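Local coordinates for insecticidal protein (Brevibacillus laterosporus, PDB 7ML9) that is active against western corn rootworm, probably by forming beta-barrel pores in membranes, as a member of the aerolysin-like ETX/MTX2 toxin family, at residues Q29-L32 with R33-A36; P74-I78 with G79-I83; G255-R258 with N259-P262; R37-E40 with A41-N45. One frame throughout, in Å; residues are numbered along the deposited sequence.

Contact 1. Residues Q29-L32 with R33-A36; sequences QERL and RDLA. With NA (sodium ion), chain F.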
# COMPACT_ATOMS: atom_id res chain seq x y z
N GLN A 29 -19.86 -8.60 -1.16
CA GLN A 29 -20.99 -9.53 -1.30
C GLN A 29 -22.25 -8.82 -1.77
O GLN A 29 -22.97 -9.34 -2.65
CB GLN A 29 -21.24 -10.24 0.03
CG GLN A 29 -20.20 -11.29 0.33
CD GLN A 29 -20.39 -11.85 1.72
OE1 GLN A 29 -19.84 -11.34 2.69
NE2 GLN A 29 -21.20 -12.90 1.82
N GLU A 30 -22.55 -7.64 -1.22
CA GLU A 30 -23.74 -6.92 -1.65
C GLU A 30 -23.62 -6.46 -3.09
O GLU A 30 -24.61 -6.49 -3.84
CB GLU A 30 -24.02 -5.74 -0.72
CG GLU A 30 -25.25 -4.93 -1.14
CD GLU A 30 -26.55 -5.76 -1.17
OE1 GLU A 30 -27.48 -5.38 -1.92
OE2 GLU A 30 -26.66 -6.78 -0.44
N ARG A 31 -22.42 -6.07 -3.53
CA ARG A 31 -22.26 -5.69 -4.94
C ARG A 31 -22.42 -6.88 -5.87
O ARG A 31 -22.94 -6.73 -6.99
CB ARG A 31 -20.91 -4.99 -5.17
CG ARG A 31 -20.79 -3.62 -4.51
CD ARG A 31 -21.93 -2.64 -4.87
NE ARG A 31 -21.93 -2.30 -6.30
CZ ARG A 31 -23.01 -1.87 -6.96
NH1 ARG A 31 -24.17 -1.73 -6.33
NH2 ARG A 31 -22.92 -1.58 -8.26
N LEU A 32 -21.99 -8.08 -5.45
CA LEU A 32 -22.23 -9.27 -6.26
C LEU A 32 -23.72 -9.61 -6.31
O LEU A 32 -24.21 -10.11 -7.33
CB LEU A 32 -21.44 -10.47 -5.73
CG LEU A 32 -19.91 -10.33 -5.89
CD1 LEU A 32 -19.19 -11.50 -5.27
CD2 LEU A 32 -19.53 -10.21 -7.37
N ARG A 33 -24.44 -9.36 -5.22
CA ARG A 33 -25.89 -9.53 -5.26
C ARG A 33 -26.53 -8.53 -6.22
O ARG A 33 -27.48 -8.88 -6.95
CB ARG A 33 -26.48 -9.36 -3.86
CG ARG A 33 -26.12 -10.47 -2.87
CD ARG A 33 -26.73 -10.11 -1.52
NE ARG A 33 -26.20 -10.96 -0.45
CZ ARG A 33 -26.63 -10.94 0.80
NH1 ARG A 33 -27.59 -10.10 1.16
NH2 ARG A 33 -26.08 -11.75 1.70
N ASP A 34 -26.04 -7.29 -6.25
CA ASP A 34 -26.56 -6.33 -7.22
C ASP A 34 -26.19 -6.72 -8.64
O ASP A 34 -26.97 -6.51 -9.57
CB ASP A 34 -26.06 -4.92 -6.91
CG ASP A 34 -26.63 -3.88 -7.88
OD1 ASP A 34 -27.77 -3.41 -7.68
OD2 ASP A 34 -25.93 -3.54 -8.86
N LEU A 35 -25.00 -7.31 -8.82
CA LEU A 35 -24.63 -7.84 -10.13
C LEU A 35 -25.68 -8.83 -10.65
O LEU A 35 -26.07 -8.79 -11.82
CB LEU A 35 -23.25 -8.50 -10.05
CG LEU A 35 -22.68 -9.11 -11.33
CD1 LEU A 35 -22.42 -7.98 -12.32
CD2 LEU A 35 -21.39 -9.90 -11.02
N ALA A 36 -26.12 -9.76 -9.78
CA ALA A 36 -27.17 -10.70 -10.19
C ALA A 36 -28.47 -9.96 -10.53
O ALA A 36 -29.12 -10.27 -11.53
CB ALA A 36 -27.42 -11.75 -9.09
NA NA F . -27.32 -2.80 -3.37
O HOH W 1 -29.15 -7.89 -0.48

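Contact 2. Residues P74-I78 with G79-I83; sequences PKNVI and GERRI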
# COMPACT_ATOMS: atom_id res chain seq x y z
N PRO A 74 -38.64 -14.65 -7.02
CA PRO A 74 -39.10 -15.58 -5.98
C PRO A 74 -38.14 -15.66 -4.80
O PRO A 74 -36.98 -15.25 -4.87
CB PRO A 74 -39.16 -16.92 -6.72
CG PRO A 74 -38.15 -16.80 -7.78
CD PRO A 74 -38.08 -15.36 -8.18
N LYS A 75 -38.66 -16.19 -3.68
CA LYS A 75 -37.84 -16.34 -2.47
C LYS A 75 -36.58 -17.12 -2.77
O LYS A 75 -35.54 -16.93 -2.13
CB LYS A 75 -38.61 -17.05 -1.36
CG LYS A 75 -39.99 -16.49 -1.08
CD LYS A 75 -39.95 -15.01 -0.82
CE LYS A 75 -41.36 -14.44 -0.75
NZ LYS A 75 -42.20 -15.20 0.22
N ASN A 76 -36.67 -18.00 -3.75
CA ASN A 76 -35.56 -18.83 -4.20
C ASN A 76 -34.27 -18.04 -4.48
O ASN A 76 -33.16 -18.57 -4.31
CB ASN A 76 -36.02 -19.51 -5.47
CG ASN A 76 -35.10 -20.56 -5.85
OD1 ASN A 76 -34.64 -21.29 -4.98
ND2 ASN A 76 -34.76 -20.63 -7.14
N VAL A 77 -34.39 -16.82 -5.00
CA VAL A 77 -33.22 -16.08 -5.44
C VAL A 77 -33.00 -14.78 -4.67
O VAL A 77 -31.99 -14.11 -4.92
CB VAL A 77 -33.27 -15.76 -6.95
CG1 VAL A 77 -33.44 -17.02 -7.79
CG2 VAL A 77 -34.33 -14.74 -7.25
N ILE A 78 -33.88 -14.36 -3.79
CA ILE A 78 -33.74 -13.00 -3.29
C ILE A 78 -32.80 -12.97 -2.09
O ILE A 78 -32.51 -13.99 -1.45
CB ILE A 78 -35.09 -12.33 -2.94
CG1 ILE A 78 -35.87 -13.16 -1.93
CG2 ILE A 78 -35.90 -12.08 -4.21
CD1 ILE A 78 -37.22 -12.55 -1.60
N GLY A 79 -32.29 -11.77 -1.80
CA GLY A 79 -31.43 -11.54 -0.64
C GLY A 79 -30.14 -12.33 -0.74
O GLY A 79 -29.47 -12.36 -1.77
N GLU A 80 -29.80 -12.99 0.37
CA GLU A 80 -28.59 -13.81 0.44
C GLU A 80 -28.52 -14.85 -0.68
O GLU A 80 -27.42 -15.22 -1.11
CB GLU A 80 -28.53 -14.49 1.81
CG GLU A 80 -27.35 -15.39 2.05
CD GLU A 80 -27.55 -16.24 3.32
OE1 GLU A 80 -27.59 -15.65 4.43
OE2 GLU A 80 -27.67 -17.47 3.19
N ARG A 81 -29.66 -15.34 -1.16
CA ARG A 81 -29.63 -16.38 -2.18
C ARG A 81 -29.37 -15.85 -3.59
O ARG A 81 -29.38 -16.65 -4.54
CB ARG A 81 -30.92 -17.19 -2.15
CG ARG A 81 -30.91 -18.18 -0.96
CD ARG A 81 -32.19 -18.94 -0.80
NE ARG A 81 -32.46 -19.93 -1.84
CZ ARG A 81 -32.02 -21.19 -1.86
NH1 ARG A 81 -32.39 -22.00 -2.83
NH2 ARG A 81 -31.19 -21.64 -0.92
N ARG A 82 -29.08 -14.55 -3.76
CA ARG A 82 -28.59 -14.07 -5.05
C ARG A 82 -27.21 -14.62 -5.39
O ARG A 82 -26.83 -14.64 -6.56
CB ARG A 82 -28.54 -12.54 -5.05
CG ARG A 82 -29.89 -11.84 -5.09
CD ARG A 82 -30.50 -12.01 -6.49
NE ARG A 82 -31.76 -11.26 -6.62
CZ ARG A 82 -32.53 -11.33 -7.70
NH1 ARG A 82 -32.18 -12.10 -8.73
NH2 ARG A 82 -33.64 -10.61 -7.77
N ILE A 83 -26.44 -15.03 -4.38
CA ILE A 83 -25.09 -15.55 -4.61
C ILE A 83 -24.89 -16.83 -3.81
O ILE A 83 -25.27 -16.91 -2.64
CB ILE A 83 -24.02 -14.51 -4.21
CG1 ILE A 83 -24.13 -13.26 -5.10
CG2 ILE A 83 -22.62 -15.13 -4.32
CD1 ILE A 83 -23.66 -13.50 -6.52

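Contact 3. Residues G255-R258 with N259-P262; sequences GDFR and NFQP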
# COMPACT_ATOMS: atom_id res chain seq x y z
N GLY A 255 -25.20 -1.34 -14.50
CA GLY A 255 -24.64 -1.13 -13.18
C GLY A 255 -23.21 -0.63 -13.22
O GLY A 255 -22.51 -0.68 -14.24
N ASP A 256 -22.76 -0.13 -12.06
CA ASP A 256 -21.42 0.44 -11.89
C ASP A 256 -20.54 -0.59 -11.18
O ASP A 256 -20.67 -0.80 -9.98
CB ASP A 256 -21.49 1.74 -11.09
CG ASP A 256 -20.13 2.42 -10.94
OD1 ASP A 256 -19.13 1.95 -11.52
OD2 ASP A 256 -20.06 3.43 -10.21
N PHE A 257 -19.66 -1.24 -11.94
CA PHE A 257 -18.73 -2.19 -11.34
C PHE A 257 -17.30 -1.82 -11.71
O PHE A 257 -16.51 -2.68 -12.11
CB PHE A 257 -19.08 -3.62 -11.77
CG PHE A 257 -20.46 -4.02 -11.34
CD1 PHE A 257 -20.68 -4.41 -10.03
CD2 PHE A 257 -21.54 -3.93 -12.21
CE1 PHE A 257 -21.96 -4.74 -9.59
CE2 PHE A 257 -22.82 -4.25 -11.79
CZ PHE A 257 -23.03 -4.65 -10.47
N ARG A 258 -16.98 -0.53 -11.57
CA ARG A 258 -15.72 -0.01 -12.11
C ARG A 258 -14.49 -0.63 -11.45
O ARG A 258 -13.43 -0.70 -12.07
CB ARG A 258 -15.68 1.51 -11.95
CG ARG A 258 -16.32 2.24 -13.13
CD ARG A 258 -16.25 3.75 -12.96
NE ARG A 258 -17.39 4.25 -12.19
CZ ARG A 258 -17.37 5.35 -11.44
NH1 ARG A 258 -16.27 6.09 -11.37
NH2 ARG A 258 -18.45 5.71 -10.77
N ASN A 259 -14.60 -1.09 -10.20
CA ASN A 259 -13.46 -1.68 -9.52
C ASN A 259 -13.51 -3.20 -9.50
O ASN A 259 -12.86 -3.83 -8.65
CB ASN A 259 -13.31 -1.10 -8.11
CG ASN A 259 -14.48 -1.43 -7.20
OD1 ASN A 259 -15.63 -1.48 -7.63
ND2 ASN A 259 -14.19 -1.63 -5.91
N PHE A 260 -14.25 -3.81 -10.43
CA PHE A 260 -14.31 -5.25 -10.60
C PHE A 260 -13.78 -5.60 -11.98
O PHE A 260 -13.97 -4.84 -12.94
CB PHE A 260 -15.74 -5.81 -10.48
CG PHE A 260 -16.34 -5.72 -9.10
CD1 PHE A 260 -16.73 -4.50 -8.58
CD2 PHE A 260 -16.54 -6.86 -8.34
CE1 PHE A 260 -17.30 -4.42 -7.31
CE2 PHE A 260 -17.12 -6.79 -7.07
CZ PHE A 260 -17.48 -5.56 -6.56
N GLN A 261 -13.15 -6.76 -12.08
CA GLN A 261 -12.60 -7.24 -13.32
C GLN A 261 -12.86 -8.74 -13.40
O GLN A 261 -12.60 -9.46 -12.42
CB GLN A 261 -11.09 -6.95 -13.34
CG GLN A 261 -10.36 -7.26 -14.60
CD GLN A 261 -8.88 -6.88 -14.44
OE1 GLN A 261 -8.55 -5.70 -14.34
NE2 GLN A 261 -8.02 -7.88 -14.38
N PRO A 262 -13.35 -9.26 -14.53
CA PRO A 262 -13.53 -10.71 -14.63
C PRO A 262 -12.20 -11.43 -14.71
O PRO A 262 -11.21 -10.92 -15.23
CB PRO A 262 -14.33 -10.88 -15.93
CG PRO A 262 -14.10 -9.64 -16.71
CD PRO A 262 -13.84 -8.53 -15.72

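Contact 4. Residues R37-E40 with A41-N45; sequences REDE and AGTFN. With EDO (1,2-ethanediol), chain H.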
# COMPACT_ATOMS: atom_id res chain seq x y z
N ARG A 37 -28.85 -8.98 -9.71
CA ARG A 37 -30.06 -8.20 -9.99
C ARG A 37 -29.94 -7.43 -11.30
O ARG A 37 -30.94 -7.26 -12.01
CB ARG A 37 -30.35 -7.24 -8.83
CG ARG A 37 -30.63 -7.95 -7.49
CD ARG A 37 -30.70 -6.96 -6.33
NE ARG A 37 -30.83 -7.68 -5.07
CZ ARG A 37 -30.04 -7.52 -4.01
NH1 ARG A 37 -29.04 -6.63 -4.05
NH2 ARG A 37 -30.25 -8.24 -2.91
N GLU A 38 -28.74 -6.93 -11.64
CA GLU A 38 -28.57 -6.19 -12.89
C GLU A 38 -28.80 -7.08 -14.09
O GLU A 38 -29.51 -6.71 -15.03
CB GLU A 38 -27.17 -5.57 -12.98
CG GLU A 38 -26.85 -4.59 -11.89
CD GLU A 38 -27.37 -3.20 -12.18
OE1 GLU A 38 -27.93 -2.99 -13.28
OE2 GLU A 38 -27.21 -2.32 -11.31
N ASP A 39 -28.20 -8.27 -14.09
CA ASP A 39 -28.37 -9.21 -15.19
C ASP A 39 -29.83 -9.61 -15.34
O ASP A 39 -30.37 -9.65 -16.45
CB ASP A 39 -27.50 -10.43 -14.96
CG ASP A 39 -27.53 -11.42 -16.13
OD1 ASP A 39 -27.82 -11.04 -17.28
OD2 ASP A 39 -27.22 -12.60 -15.89
N GLU A 40 -30.49 -9.88 -14.21
CA GLU A 40 -31.92 -10.21 -14.22
C GLU A 40 -32.74 -9.13 -14.91
O GLU A 40 -33.41 -9.38 -15.92
CB GLU A 40 -32.39 -10.42 -12.78
CG GLU A 40 -33.85 -10.88 -12.61
CD GLU A 40 -34.14 -11.18 -11.14
OE1 GLU A 40 -34.46 -10.23 -10.38
OE2 GLU A 40 -34.01 -12.35 -10.75
N ALA A 41 -32.67 -7.90 -14.39
CA ALA A 41 -33.48 -6.82 -14.94
C ALA A 41 -33.09 -6.51 -16.39
O ALA A 41 -33.96 -6.37 -17.26
CB ALA A 41 -33.35 -5.57 -14.07
N GLY A 42 -31.79 -6.37 -16.66
CA GLY A 42 -31.35 -6.03 -18.01
C GLY A 42 -31.80 -7.03 -19.05
O GLY A 42 -32.22 -6.66 -20.16
N THR A 43 -31.72 -8.33 -18.73
CA THR A 43 -32.08 -9.36 -19.70
C THR A 43 -33.58 -9.35 -20.02
O THR A 43 -33.97 -9.50 -21.19
CB THR A 43 -31.64 -10.72 -19.17
OG1 THR A 43 -30.20 -10.75 -19.06
CG2 THR A 43 -32.09 -11.84 -20.09
N PHE A 44 -34.43 -9.18 -19.00
CA PHE A 44 -35.86 -9.03 -19.26
C PHE A 44 -36.16 -7.75 -20.02
O PHE A 44 -37.08 -7.71 -20.85
CB PHE A 44 -36.65 -9.05 -17.95
CG PHE A 44 -36.83 -10.42 -17.38
CD1 PHE A 44 -37.28 -11.46 -18.17
CD2 PHE A 44 -36.52 -10.68 -16.05
CE1 PHE A 44 -37.43 -12.74 -17.65
CE2 PHE A 44 -36.66 -11.95 -15.52
CZ PHE A 44 -37.12 -12.98 -16.31
N ASN A 45 -35.40 -6.69 -19.76
CA ASN A 45 -35.62 -5.45 -20.49
C ASN A 45 -35.35 -5.62 -21.97
O ASN A 45 -36.04 -5.01 -22.80
CB ASN A 45 -34.76 -4.32 -19.91
CG ASN A 45 -35.29 -3.85 -18.59
OD1 ASN A 45 -36.42 -4.19 -18.20
ND2 ASN A 45 -34.50 -3.04 -17.89
C1 EDO H . -26.13 -14.95 -18.40
O1 EDO H . -26.92 -13.77 -18.18
C2 EDO H . -24.66 -14.58 -18.51
O2 EDO H . -23.99 -15.60 -19.25

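Contact 1. Residues Q29-L32 with R33-A36
Arg33 meets both Gln29 and Glu30 one turn back along helix 28-48, an amphipathic helix with a polar, sodium-binding face and an apolar one. The backbone of Arg33 gives its N-H to Gln29 O (3.0 Å), the i to i+4 bond that Asp34, Leu35 and Ala36 repeat. Its long, extended side chain suits a pairing with Glu30: CD rests 3.5 Å from Glu30 OE2, but NH1 stays 3.8 Å from that oxygen, a long salt bridge of charges alone, carboxylate and guanidinium planes 73° apart. A water closes the gap, donating to Glu30 OE2 and accepting from Arg33 NH1. Glu30 OE1 binds the sodium ion and takes a hydrogen bond from Arg37. In one of its two conformers Asp34 lies alongside Arg31, whose chain bends at chi2 and chi3. Asp34 OD2 is well out of the guanidinium plane, 3.6 Å from Arg31 NH1, so this salt bridge too rests on charge; Arg31 NH2 bonds to Asp256 O. Leu35 belongs to the apolar face, against Leu246, its CD2 4.1 Å from Leu32 CD2. Small Ala36 fits against Ala227 of strand 201-229, and its N reaches Leu32 O at 3.1 Å.

Contact 2. Residues P74-I78 with G79-I83
Arg81 folds back beside Asn76 and holds it with two nitrogens, side-on, while on the inner side Arg82 lies across Val77. The inner half is the tight one. Arg82 bends at chi2 (-72°), which lays its CD 3.0 Å from Val77 O and brings Val77 CG2 over one face of the guanidinium, 3.7 Å from NH1. A branched, apolar valine suits this place, since one methyl rests toward the rim of that face without competing for the N-H groups; those are used by Glu40, Asp56 and the carbonyl of Trp228. The outer half is looser and belongs to Arg81, an exposed residue. A bend at chi3 (70°) swings its head beside Asn76: NE donates to Asn76 O at 2.9 Å from above the carbonyl plane, whereas NH1 reaches Asn76 OD1 at 3.2 Å in a nearly straight bond, the oxygen lying in the guanidinium plane. Asparagine can accept there and still give ND2 to Asn236 O. Between the halves, Arg81 N bonds to Ile78 O (3.2 Å), three residues back. Gly79, with its positive phi of 63°, sits where a CB would run into Ile78 O. The whole is a beta turn, close to type II', with Gly79 in its second position, leading into the 3-10 segment 80-82 in the loop before strand 83-84 of the toxin's sheet.

Contact 3. Residues G255-R258 with N259-P262
A type I beta turn from Phe257 to Phe260 brings two aromatic rings together as the loop after helix 242-252 enters strand 260-263. Phe260 N donates to Phe257 O at 3.0 Å, closing the turn, with the donor well above the carbonyl plane. Both phenylalanines carry CG anti to the carbonyl carbon (chi1 -61° and -68°), and their rings leave the turn to form a T-shaped pair: the edge of Phe257 meets the face of Phe260, centroids 5.9 Å apart and planes at 85°. Large flat rings suit this place because they reach from the turn to pack on Leu246 of helix 242-252 and Arg31 of helix 28-48. The other flank is polar and exposed. Asp256 OD1 accepts from Arg258 N at 3.3 Å, an Asx turn, and from Arg258 NE at 3.0 Å, the two donors arriving on opposite faces of the carboxylate. Arg258 NH2 completes the side-on grip in a salt bridge to Asp256 OD2 at 2.8 Å. In one of its two conformers, Asn259 gives ND2 to Lys270 O and Thr26 OG1. The polar flank thus braces the turn, and the salt bridge should oppose rotation of the Asp256 carboxylate, whose OD1 serves two donors.

Contact 4. Residues R37-E40 with A41-N45
Thr43 reaches back one turn to Asp39 in the second half of helix 28-48 and binds its carbonyl twice. Thr43 N donates to Asp39 O at 3.0 Å as the regular helical bond, and Thr43 OG1 adds a second at 2.8 Å from the opposite face of the carbonyl plane. The hydroxyl can do so because it stands anti to the carbonyl carbon of its own residue (chi1 -64°), directed back toward the N-terminal end, at Asp39 O. OG1 also lies 3.0 Å from Asp39 OD1, the two side chains running alongside each other, and both atoms have Lys248 NZ as a partner. Asp39 OD2 is met by Arg229 and by an ethanediol hydroxyl, O1, at 2.6 Å; this diol, probably from the crystallisation liquor, also binds Lys248. The Glu38 carbonyl is taken by Gly42 N at 2.8 Å, and that of Arg37 by Ala41 N in an almost straight bond (176°). Phe44 N bonds at 3.3 Å to Glu40 O, beside which the ring lies, with Phe44 CE2 4.2 Å from Glu40 CG. An acid suits position 40, for its extended chain carries the carboxylate to Arg82 and to Val230 N. Arg37 turns instead to Asp56. With basic partners on both buried carboxylates, Asp39 and Glu40 are probably ionised, and those partners probably offset the cost of burying them.

How the contacts relate
Contacts 1 and 4 share helix 28-48, their centres 13 Å apart, and the salt bridge from Arg37 NH1 to Glu30 OE1 (2.9 Å) joins them beside the sodium ion. Contacts 2 and 3 pack against that helix but not against each other, their nearest atoms about 9 Å apart. Contact 2 meets contact 4 through Arg82 NH1 and Glu40 OE2 at 2.7 Å, and contact 1 where Arg33 lies along residues 79-82. Contact 3 meets contact 1 through the probable hydrogen bond of Arg31 NH2 to Asp256 O (2.9 Å) and through Phe257, whose side chain is about 8 Å from the ion; Gly255 CA, 3.4 Å from Glu38 OE2, touches contact 4.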